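Local structure of AvrRxo1-ORF2 (Xanthomonas oryzae pv. oryzicola, 4Z8T) at residues V38-L48 against Y74-L84; L48-D56 against F87-F95. The protein binds the type III effector AvrRxo1-ORF1, which has a polynucleotide kinase domain, and probably serves as its chaperone. All blocks are in the same frame, centred on the assembly; numbering follows the deposited sequence.

Interaction 1: V38-L48 against Y74-L84; sequences VGKERFDLEEL and YYVEYPNVMTL
The ammonium group of K40 is gripped by two carbonyls at the end of helix 63-77 and the turn beyond it: NZ donates to Y74 O and V81 O, both at 2.8 Å, and a water that NZ also binds passes a bond on to Y75 O. V81 O takes its bond in the carbonyl plane, whereas Y74 O is met from above its plane. The extended lysine chain lays CE over one face of the Y74 ring, 3.5 Å from the ring centroid, in a CH-pi contact, and the bend at its last torsion turns NZ toward the carbonyls; NZ stands 6° off the ring normal, a cation-pi arrangement. L84 CD2 lies toward the rim of the opposite face. In the plane of the same ring, Y74 OH donates to E41 O at 2.7 Å.

Backbone and side chain of E41 both hold residues 82-84: E41 N donates to M82 O, and OE1 accepts from L84 N at 3.1 Å, met from well above the carboxylate plane. The Y75 hydroxyl accepts from F43 N (2.9 Å) and shares a water with K40 O. Its CG swung opposite the backbone N (chi1 -174°), F43 brings CD1 against Y74 CD2 and L84 CD2; the two aromatic rings meet obliquely, their planes at 43°.

The extended linker between helices 6-38 and 45-51, which leaves the first through a Schellman motif at G39, is laced to the 63-77/84-94 connection. Y75 packs on L32 and A35 of helix 6-38, and Y74 meets F87 of helix 84-94 edge-to-face.

Interaction 2: L48-D56 against F87-F95; sequences LEKICDTSD and FAHIVETLF
L48 and F87 meet at an oblique crossing, the leucine methyl CD2 lying near the plane of the ring at its edge, 3.9 Å from F87 CE2. V91 CG2 of the same helix sits over one face of that ring, offset toward its rim, so the ring is approached at its edge from one segment and over a face from its own. The next residue, A88, offers its CB methyl, and I51 comes close to it: with CG2 anti to the backbone N, the I51 branch methyl reaches A88 CB at 3.6 Å. C52 follows, its CB pointing at the helix. Its SG, held between the backbone N and the carbonyl carbon (chi1 64°), rests against V91 CG1 at 3.9 Å, while C52 CB lies alongside E92 CG.

This is largely apolar packing of the end of helix 45-51, and of the loop that leaves it, on one side of helix 84-94, in an all-helical protein. F87, A88, V91 and E92, with F95 just past the helix end, make up the surface used; A88, V91, E92 and F95 repeat at i, i+3, i+4 and i+7. Just past C52 the loop turns at D53, whose OD1 accepts from S55 N (2.9 Å) in an Asx turn.

At the far end D56 and F95 cross at about a right angle, carboxylate and ring planes 46° apart. D56 OD1 stands at the ring edge near its plane, 3.4 Å from F95 CE1, a placement that sets the carboxylate oxygen against the weakly positive ring hydrogens. The other oxygen, OD2, is hydrogen-bonded to Y164 OH of the AvrRxo1-ORF1 chain, and F95 also packs on Y70 of helix 63-77.

How the interactions relate
Interactions 1 and 2 share L48 on helix 45-51, and their centres lie about 13 Å apart. Their segments alternate along the chain; residues 38-48 lie against 74-84 and residues 48-56 against 87-95. The two contacts touch directly: Y74 CD1 approaches F87 CG at 3.6 Å, and Y78 CZ packs on I90 CG2 at 3.7 Å. Both also reach AvrRxo1-ORF1: within segment 74-84, Y78 OH and E77 OE2 hydrogen-bond to S215 OG of that chain, and within segment 87-95, L94 packs on its V212. A sulfate, probably from the crystallisation liquor, lies about 5 Å from the D56 side chain.

Interaction 1: V38-L48 against Y74-L84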
loop_
_atom_site.group_PDB
_atom_site.type_symbol
_atom_site.label_atom_id
_atom_site.label_comp_id
_atom_site.label_asym_id
_atom_site.label_seq_id
_atom_site.Cartn_x
_atom_site.Cartn_y
_atom_site.Cartn_z
ATOM N N VAL B 38 -6.204 -23.552 3.816
ATOM C CA VAL B 38 -7.370 -23.748 2.957
ATOM C C VAL B 38 -7.280 -25.031 2.124
ATOM O O VAL B 38 -8.204 -25.361 1.379
ATOM C CB VAL B 38 -7.641 -22.520 2.047
ATOM C CG1 VAL B 38 -7.581 -21.243 2.854
ATOM C CG2 VAL B 38 -6.636 -22.454 0.909
ATOM N N GLY B 39 -6.168 -25.749 2.254
ATOM C CA GLY B 39 -6.011 -27.026 1.578
ATOM C C GLY B 39 -5.562 -26.938 0.131
ATOM O O GLY B 39 -5.789 -27.861 -0.654
ATOM N N LYS B 40 -4.915 -25.831 -0.224
ATOM C CA LYS B 40 -4.407 -25.636 -1.579
ATOM C C LYS B 40 -3.390 -26.726 -1.915
ATOM O O LYS B 40 -2.564 -27.088 -1.077
ATOM C CB LYS B 40 -3.771 -24.243 -1.681
ATOM C CG LYS B 40 -3.107 -23.896 -3.014
ATOM C CD LYS B 40 -2.896 -22.384 -3.079
ATOM C CE LYS B 40 -2.069 -21.976 -4.279
ATOM N NZ LYS B 40 -2.597 -20.705 -4.850
ATOM N N GLU B 41 -3.463 -27.266 -3.130
ATOM C CA GLU B 41 -2.549 -28.322 -3.559
ATOM C C GLU B 41 -1.090 -27.887 -3.438
ATOM O O GLU B 41 -0.727 -26.766 -3.810
ATOM C CB GLU B 41 -2.865 -28.759 -4.996
ATOM C CG GLU B 41 -1.968 -29.858 -5.540
ATOM C CD GLU B 41 -2.370 -30.300 -6.937
ATOM O OE1 GLU B 41 -3.423 -29.843 -7.434
ATOM O OE2 GLU B 41 -1.631 -31.111 -7.537
ATOM N N ARG B 42 -0.260 -28.764 -2.888
ATOM C CA ARG B 42 1.157 -28.481 -2.714
ATOM C C ARG B 42 1.840 -28.254 -4.059
ATOM O O ARG B 42 1.620 -29.016 -5.001
ATOM C CB ARG B 42 1.836 -29.646 -2.006
ATOM C CG ARG B 42 3.300 -29.410 -1.742
ATOM C CD ARG B 42 3.533 -29.075 -0.286
ATOM N NE ARG B 42 3.116 -30.177 0.577
ATOM C CZ ARG B 42 3.467 -30.306 1.853
ATOM N NH1 ARG B 42 4.250 -29.401 2.427
ATOM N NH2 ARG B 42 3.036 -31.347 2.556
ATOM N N PHE B 43 2.676 -27.220 -4.154
ATOM C CA PHE B 43 3.312 -26.928 -5.434
ATOM C C PHE B 43 4.322 -27.994 -5.844
ATOM O O PHE B 43 5.251 -28.318 -5.095
ATOM C CB PHE B 43 3.965 -25.547 -5.465
ATOM C CG PHE B 43 4.504 -25.183 -6.821
ATOM C CD1 PHE B 43 3.645 -24.772 -7.832
ATOM C CD2 PHE B 43 5.858 -25.288 -7.098
ATOM C CE1 PHE B 43 4.132 -24.457 -9.089
ATOM C CE2 PHE B 43 6.348 -24.971 -8.353
ATOM C CZ PHE B 43 5.484 -24.556 -9.345
ATOM N N ASP B 44 4.129 -28.500 -7.062
ATOM C CA ASP B 44 4.895 -29.608 -7.619
ATOM C C ASP B 44 5.283 -29.215 -9.044
ATOM O O ASP B 44 4.478 -29.352 -9.962
ATOM C CB ASP B 44 4.006 -30.862 -7.623
ATOM C CG ASP B 44 4.702 -32.102 -8.173
ATOM O OD1 ASP B 44 5.348 -32.035 -9.243
ATOM O OD2 ASP B 44 4.564 -33.169 -7.539
ATOM N N LEU B 45 6.509 -28.726 -9.221
ATOM C CA LEU B 45 6.962 -28.232 -10.527
ATOM C C LEU B 45 6.907 -29.312 -11.607
ATOM O O LEU B 45 6.485 -29.056 -12.736
ATOM C CB LEU B 45 8.378 -27.651 -10.432
ATOM C CG LEU B 45 8.967 -27.147 -11.755
ATOM C CD1 LEU B 45 8.125 -26.006 -12.322
ATOM C CD2 LEU B 45 10.428 -26.727 -11.609
ATOM N N GLU B 46 7.324 -30.522 -11.247
ATOM C CA GLU B 46 7.350 -31.629 -12.194
ATOM C C GLU B 46 5.953 -32.021 -12.673
ATOM O O GLU B 46 5.751 -32.257 -13.864
ATOM C CB GLU B 46 8.088 -32.826 -11.593
ATOM C CG GLU B 46 9.519 -32.505 -11.180
ATOM C CD GLU B 46 10.266 -33.713 -10.646
ATOM O OE1 GLU B 46 9.654 -34.800 -10.545
ATOM O OE2 GLU B 46 11.466 -33.572 -10.327
ATOM N N GLU B 47 4.991 -32.086 -11.756
ATOM C CA GLU B 47 3.612 -32.345 -12.158
ATOM C C GLU B 47 3.111 -31.190 -13.010
ATOM O O GLU B 47 2.360 -31.397 -13.967
ATOM C CB GLU B 47 2.682 -32.523 -10.953
ATOM C CG GLU B 47 1.228 -32.779 -11.357
ATOM C CD GLU B 47 0.235 -32.539 -10.231
ATOM O OE1 GLU B 47 0.658 -32.493 -9.055
ATOM O OE2 GLU B 47 -0.975 -32.397 -10.525
ATOM N N LEU B 48 3.524 -29.976 -12.648
ATOM C CA LEU B 48 3.187 -28.796 -13.434
ATOM C C LEU B 48 3.729 -28.954 -14.850
ATOM O O LEU B 48 2.995 -28.779 -15.822
ATOM C CB LEU B 48 3.750 -27.521 -12.791
ATOM C CG LEU B 48 3.365 -26.219 -13.504
ATOM C CD1 LEU B 48 1.856 -26.072 -13.565
ATOM C CD2 LEU B 48 3.989 -25.012 -12.826
ATOM N N TYR B 74 2.385 -19.179 -8.118
ATOM C CA TYR B 74 1.291 -20.033 -7.692
ATOM C C TYR B 74 0.736 -19.597 -6.335
ATOM O O TYR B 74 -0.474 -19.439 -6.165
ATOM C CB TYR B 74 1.816 -21.469 -7.621
ATOM C CG TYR B 74 0.832 -22.523 -7.150
ATOM C CD1 TYR B 74 -0.299 -22.829 -7.888
ATOM C CD2 TYR B 74 1.063 -23.230 -5.979
ATOM C CE1 TYR B 74 -1.183 -23.808 -7.467
ATOM C CE2 TYR B 74 0.188 -24.209 -5.553
ATOM C CZ TYR B 74 -0.930 -24.491 -6.298
ATOM O OH TYR B 74 -1.806 -25.462 -5.876
ATOM N N TYR B 75 1.633 -19.379 -5.382
ATOM C CA TYR B 75 1.218 -19.086 -4.015
ATOM C C TYR B 75 0.885 -17.621 -3.775
ATOM O O TYR B 75 -0.077 -17.323 -3.079
ATOM C CB TYR B 75 2.284 -19.521 -3.019
ATOM C CG TYR B 75 2.298 -21.017 -2.790
ATOM C CD1 TYR B 75 1.170 -21.669 -2.310
ATOM C CD2 TYR B 75 3.434 -21.765 -3.050
ATOM C CE1 TYR B 75 1.176 -23.041 -2.096
ATOM C CE2 TYR B 75 3.452 -23.143 -2.837
ATOM C CZ TYR B 75 2.315 -23.765 -2.361
ATOM O OH TYR B 75 2.305 -25.125 -2.147
ATOM N N VAL B 76 1.691 -16.721 -4.331
ATOM C CA VAL B 76 1.553 -15.297 -4.016
ATOM C C VAL B 76 0.579 -14.587 -4.942
ATOM O O VAL B 76 -0.253 -13.798 -4.494
ATOM C CB VAL B 76 2.905 -14.587 -4.043
ATOM C CG1 VAL B 76 2.741 -13.110 -3.728
ATOM C CG2 VAL B 76 3.837 -15.219 -3.038
ATOM N N GLU B 77 0.662 -14.876 -6.235
ATOM C CA GLU B 77 -0.173 -14.157 -7.196
ATOM C C GLU B 77 -1.545 -14.762 -7.416
ATOM O O GLU B 77 -2.472 -14.063 -7.808
ATOM C CB GLU B 77 0.541 -14.047 -8.535
ATOM C CG GLU B 77 1.749 -13.164 -8.532
ATOM C CD GLU B 77 2.321 -13.037 -9.926
ATOM O OE1 GLU B 77 3.513 -13.367 -10.119
ATOM O OE2 GLU B 77 1.564 -12.621 -10.836
ATOM N N TYR B 78 -1.684 -16.065 -7.178
ATOM C CA TYR B 78 -2.969 -16.723 -7.413
ATOM C C TYR B 78 -3.421 -17.506 -6.188
ATOM O O TYR B 78 -3.531 -18.741 -6.236
ATOM C CB TYR B 78 -2.904 -17.607 -8.669
ATOM C CG TYR B 78 -2.597 -16.793 -9.911
ATOM C CD1 TYR B 78 -3.615 -16.220 -10.660
ATOM C CD2 TYR B 78 -1.285 -16.562 -10.304
ATOM C CE1 TYR B 78 -3.340 -15.456 -11.776
ATOM C CE2 TYR B 78 -0.995 -15.796 -11.421
ATOM C CZ TYR B 78 -2.033 -15.248 -12.151
ATOM O OH TYR B 78 -1.754 -14.482 -13.255
ATOM N N PRO B 79 -3.679 -16.785 -5.081
ATOM C CA PRO B 79 -4.000 -17.441 -3.809
ATOM C C PRO B 79 -5.310 -18.218 -3.848
ATOM O O PRO B 79 -5.450 -19.168 -3.078
ATOM C CB PRO B 79 -4.107 -16.266 -2.825
ATOM C CG PRO B 79 -4.462 -15.093 -3.662
ATOM C CD PRO B 79 -3.741 -15.313 -4.967
ATOM N N ASN B 80 -6.244 -17.826 -4.712
ATOM C CA ASN B 80 -7.540 -18.499 -4.790
ATOM C C ASN B 80 -7.542 -19.708 -5.729
ATOM O O ASN B 80 -8.538 -20.431 -5.823
ATOM C CB ASN B 80 -8.641 -17.514 -5.187
ATOM C CG ASN B 80 -8.786 -16.368 -4.195
ATOM O OD1 ASN B 80 -8.566 -16.531 -2.993
ATOM N ND2 ASN B 80 -9.147 -15.194 -4.704
ATOM N N VAL B 81 -6.430 -19.912 -6.432
ATOM C CA VAL B 81 -6.237 -21.099 -7.261
ATOM C C VAL B 81 -5.816 -22.264 -6.368
ATOM O O VAL B 81 -4.812 -22.179 -5.664
ATOM C CB VAL B 81 -5.167 -20.847 -8.345
ATOM C CG1 VAL B 81 -4.774 -22.144 -9.037
ATOM C CG2 VAL B 81 -5.674 -19.823 -9.353
HETATM N N MSE B 82 -6.584 -23.352 -6.398
HETATM C CA MSE B 82 -6.391 -24.444 -5.442
HETATM C C MSE B 82 -5.549 -25.606 -5.974
HETATM O O MSE B 82 -4.978 -26.382 -5.196
HETATM C CB MSE B 82 -7.749 -24.965 -4.967
HETATM C CG MSE B 82 -8.570 -23.950 -4.199
HETATM SE SE MSE B 82 -7.761 -23.533 -2.484
HETATM C CE MSE B 82 -7.349 -21.658 -2.811
ATOM N N THR B 83 -5.463 -25.713 -7.298
ATOM C CA THR B 83 -4.850 -26.873 -7.939
ATOM C C THR B 83 -3.839 -26.503 -9.023
ATOM O O THR B 83 -3.942 -25.443 -9.641
ATOM C CB THR B 83 -5.933 -27.774 -8.558
ATOM O OG1 THR B 83 -6.760 -26.996 -9.433
ATOM C CG2 THR B 83 -6.803 -28.376 -7.468
ATOM N N LEU B 84 -2.872 -27.391 -9.254
ATOM C CA LEU B 84 -1.863 -27.187 -10.288
ATOM C C LEU B 84 -2.457 -27.309 -11.686
ATOM O O LEU B 84 -1.906 -26.776 -12.653
ATOM C CB LEU B 84 -0.713 -28.179 -10.124
ATOM C CG LEU B 84 0.175 -28.020 -8.890
ATOM C CD1 LEU B 84 1.188 -29.138 -8.834
ATOM C CD2 LEU B 84 0.891 -26.692 -8.912
HETATM O O HOH W 1 -6.923 -28.269 -3.429
HETATM O O HOH W 2 -1.731 -19.220 -2.326
HETATM O O HOH W 3 -0.078 -25.739 -0.405
#

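Interaction 2: L48-D56 against F87-F95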
loop_
_atom_site.group_PDB
_atom_site.type_symbol
_atom_site.label_atom_id
_atom_site.label_comp_id
_atom_site.label_asym_id
_atom_site.label_seq_id
_atom_site.Cartn_x
_atom_site.Cartn_y
_atom_site.Cartn_z
ATOM N N LEU B 48 3.524 -29.976 -12.648
ATOM C CA LEU B 48 3.187 -28.796 -13.434
ATOM C C LEU B 48 3.729 -28.954 -14.850
ATOM O O LEU B 48 2.995 -28.779 -15.822
ATOM C CB LEU B 48 3.750 -27.521 -12.791
ATOM C CG LEU B 48 3.365 -26.219 -13.504
ATOM C CD1 LEU B 48 1.856 -26.072 -13.565
ATOM C CD2 LEU B 48 3.989 -25.012 -12.826
ATOM N N GLU B 49 5.006 -29.314 -14.955
ATOM C CA GLU B 49 5.680 -29.432 -16.249
ATOM C C GLU B 49 5.143 -30.556 -17.139
ATOM O O GLU B 49 5.591 -30.721 -18.274
ATOM C CB GLU B 49 7.196 -29.564 -16.048
ATOM C CG GLU B 49 7.868 -28.240 -15.702
ATOM C CD GLU B 49 9.297 -28.395 -15.223
ATOM O OE1 GLU B 49 9.709 -29.535 -14.921
ATOM O OE2 GLU B 49 10.010 -27.370 -15.138
ATOM N N LYS B 50 4.183 -31.320 -16.627
ATOM C CA LYS B 50 3.514 -32.347 -17.421
ATOM C C LYS B 50 2.379 -31.763 -18.243
ATOM O O LYS B 50 2.112 -32.208 -19.360
ATOM C CB LYS B 50 2.936 -33.435 -16.515
ATOM C CG LYS B 50 3.895 -34.553 -16.180
ATOM C CD LYS B 50 3.146 -35.863 -15.949
ATOM C CE LYS B 50 3.314 -36.343 -14.523
ATOM N NZ LYS B 50 4.619 -35.884 -13.970
ATOM N N ILE B 51 1.715 -30.762 -17.677
ATOM C CA ILE B 51 0.461 -30.251 -18.219
ATOM C C ILE B 51 0.669 -28.910 -18.945
ATOM O O ILE B 51 -0.204 -28.441 -19.683
ATOM C CB ILE B 51 -0.607 -30.179 -17.091
ATOM C CG1 ILE B 51 -0.950 -31.594 -16.607
ATOM C CG2 ILE B 51 -1.867 -29.457 -17.534
ATOM C CD1 ILE B 51 -2.431 -31.968 -16.752
ATOM N N CYS B 52 1.844 -28.314 -18.767
ATOM C CA CYS B 52 2.188 -27.101 -19.507
ATOM C C CYS B 52 3.691 -26.880 -19.605
ATOM O O CYS B 52 4.480 -27.526 -18.913
ATOM C CB CYS B 52 1.526 -25.868 -18.884
ATOM S SG CYS B 52 2.094 -25.492 -17.210
ATOM N N ASP B 53 4.068 -25.944 -20.469
ATOM C CA ASP B 53 5.464 -25.614 -20.708
ATOM C C ASP B 53 5.899 -24.431 -19.857
ATOM O O ASP B 53 5.353 -23.334 -19.986
ATOM C CB ASP B 53 5.664 -25.275 -22.184
ATOM C CG ASP B 53 7.100 -24.934 -22.516
ATOM O OD1 ASP B 53 8.008 -25.402 -21.799
ATOM O OD2 ASP B 53 7.318 -24.213 -23.510
ATOM N N THR B 54 6.889 -24.658 -18.997
ATOM C CA THR B 54 7.449 -23.610 -18.152
ATOM C C THR B 54 8.794 -23.138 -18.688
ATOM O O THR B 54 9.481 -22.333 -18.055
ATOM C CB THR B 54 7.665 -24.112 -16.715
ATOM O OG1 THR B 54 8.481 -25.292 -16.735
ATOM C CG2 THR B 54 6.331 -24.422 -16.051
ATOM N N SER B 55 9.162 -23.639 -19.861
ATOM C CA SER B 55 10.509 -23.439 -20.378
ATOM C C SER B 55 10.729 -22.074 -21.026
ATOM O O SER B 55 11.870 -21.619 -21.130
ATOM C CB SER B 55 10.853 -24.546 -21.373
ATOM O OG SER B 55 12.242 -24.600 -21.615
ATOM N N ASP B 56 9.641 -21.428 -21.447
ATOM C CA ASP B 56 9.723 -20.233 -22.292
ATOM C C ASP B 56 10.579 -20.576 -23.516
ATOM O O ASP B 56 11.453 -19.808 -23.927
ATOM C CB ASP B 56 10.287 -19.035 -21.511
ATOM C CG ASP B 56 10.161 -17.721 -22.269
ATOM O OD1 ASP B 56 9.359 -17.648 -23.227
ATOM O OD2 ASP B 56 10.865 -16.757 -21.898
ATOM N N PHE B 87 -3.790 -23.888 -12.279
ATOM C CA PHE B 87 -2.647 -23.012 -12.494
ATOM C C PHE B 87 -2.069 -23.222 -13.884
ATOM O O PHE B 87 -1.598 -22.279 -14.516
ATOM C CB PHE B 87 -1.583 -23.277 -11.427
ATOM C CG PHE B 87 -0.432 -22.310 -11.457
ATOM C CD1 PHE B 87 -0.646 -20.950 -11.311
ATOM C CD2 PHE B 87 0.863 -22.765 -11.608
ATOM C CE1 PHE B 87 0.412 -20.069 -11.330
ATOM C CE2 PHE B 87 1.927 -21.890 -11.625
ATOM C CZ PHE B 87 1.701 -20.535 -11.484
ATOM N N ALA B 88 -2.112 -24.464 -14.359
ATOM C CA ALA B 88 -1.668 -24.792 -15.712
ATOM C C ALA B 88 -2.333 -23.925 -16.780
ATOM O O ALA B 88 -1.668 -23.444 -17.698
ATOM C CB ALA B 88 -1.922 -26.256 -15.999
ATOM N N HIS B 89 -3.646 -23.747 -16.669
ATOM C CA HIS B 89 -4.384 -22.912 -17.610
ATOM C C HIS B 89 -3.873 -21.475 -17.592
ATOM O O HIS B 89 -3.772 -20.831 -18.639
ATOM C CB HIS B 89 -5.877 -22.934 -17.288
ATOM C CG HIS B 89 -6.524 -24.265 -17.507
ATOM N ND1 HIS B 89 -5.856 -25.337 -18.065
ATOM C CD2 HIS B 89 -7.779 -24.700 -17.243
ATOM C CE1 HIS B 89 -6.675 -26.373 -18.134
ATOM N NE2 HIS B 89 -7.847 -26.013 -17.644
ATOM N N ILE B 90 -3.573 -20.977 -16.394
ATOM C CA ILE B 90 -3.009 -19.643 -16.226
ATOM C C ILE B 90 -1.679 -19.533 -16.962
ATOM O O ILE B 90 -1.476 -18.615 -17.760
ATOM C CB ILE B 90 -2.765 -19.331 -14.739
ATOM C CG1 ILE B 90 -4.078 -19.370 -13.953
ATOM C CG2 ILE B 90 -2.039 -17.993 -14.574
ATOM C CD1 ILE B 90 -5.034 -18.258 -14.296
ATOM N N VAL B 91 -0.777 -20.474 -16.690
ATOM C CA VAL B 91 0.560 -20.460 -17.277
ATOM C C VAL B 91 0.504 -20.491 -18.806
ATOM O O VAL B 91 1.258 -19.778 -19.483
ATOM C CB VAL B 91 1.412 -21.627 -16.736
ATOM C CG1 VAL B 91 2.748 -21.701 -17.451
ATOM C CG2 VAL B 91 1.630 -21.458 -15.241
ATOM N N GLU B 92 -0.406 -21.305 -19.337
ATOM C CA GLU B 92 -0.611 -21.403 -20.783
ATOM C C GLU B 92 -1.097 -20.084 -21.371
ATOM O O GLU B 92 -0.671 -19.694 -22.459
ATOM C CB GLU B 92 -1.605 -22.518 -21.110
ATOM C CG GLU B 92 -1.078 -23.923 -20.858
ATOM C CD GLU B 92 -2.195 -24.946 -20.757
ATOM O OE1 GLU B 92 -3.381 -24.543 -20.740
ATOM O OE2 GLU B 92 -1.889 -26.155 -20.690
ATOM N N THR B 93 -1.992 -19.412 -20.650
ATOM C CA THR B 93 -2.469 -18.083 -21.032
ATOM C C THR B 93 -1.294 -17.104 -21.088
ATOM O O THR B 93 -1.165 -16.323 -22.038
ATOM C CB THR B 93 -3.538 -17.560 -20.041
ATOM O OG1 THR B 93 -4.713 -18.382 -20.107
ATOM C CG2 THR B 93 -3.928 -16.128 -20.358
ATOM N N LEU B 94 -0.424 -17.163 -20.081
ATOM C CA LEU B 94 0.721 -16.261 -20.018
ATOM C C LEU B 94 1.655 -16.391 -21.212
ATOM O O LEU B 94 2.218 -15.402 -21.673
ATOM C CB LEU B 94 1.518 -16.461 -18.732
ATOM C CG LEU B 94 0.826 -16.087 -17.428
ATOM C CD1 LEU B 94 1.816 -16.218 -16.285
ATOM C CD2 LEU B 94 0.284 -14.676 -17.492
ATOM N N PHE B 95 1.831 -17.608 -21.708
ATOM C CA PHE B 95 2.719 -17.798 -22.850
ATOM C C PHE B 95 1.994 -17.793 -24.182
ATOM O O PHE B 95 2.569 -18.130 -25.211
ATOM C CB PHE B 95 3.597 -19.031 -22.657
ATOM C CG PHE B 95 4.645 -18.833 -21.615
ATOM C CD1 PHE B 95 5.827 -18.180 -21.925
ATOM C CD2 PHE B 95 4.428 -19.245 -20.312
ATOM C CE1 PHE B 95 6.793 -17.970 -20.961
ATOM C CE2 PHE B 95 5.383 -19.038 -19.347
ATOM C CZ PHE B 95 6.574 -18.403 -19.669
#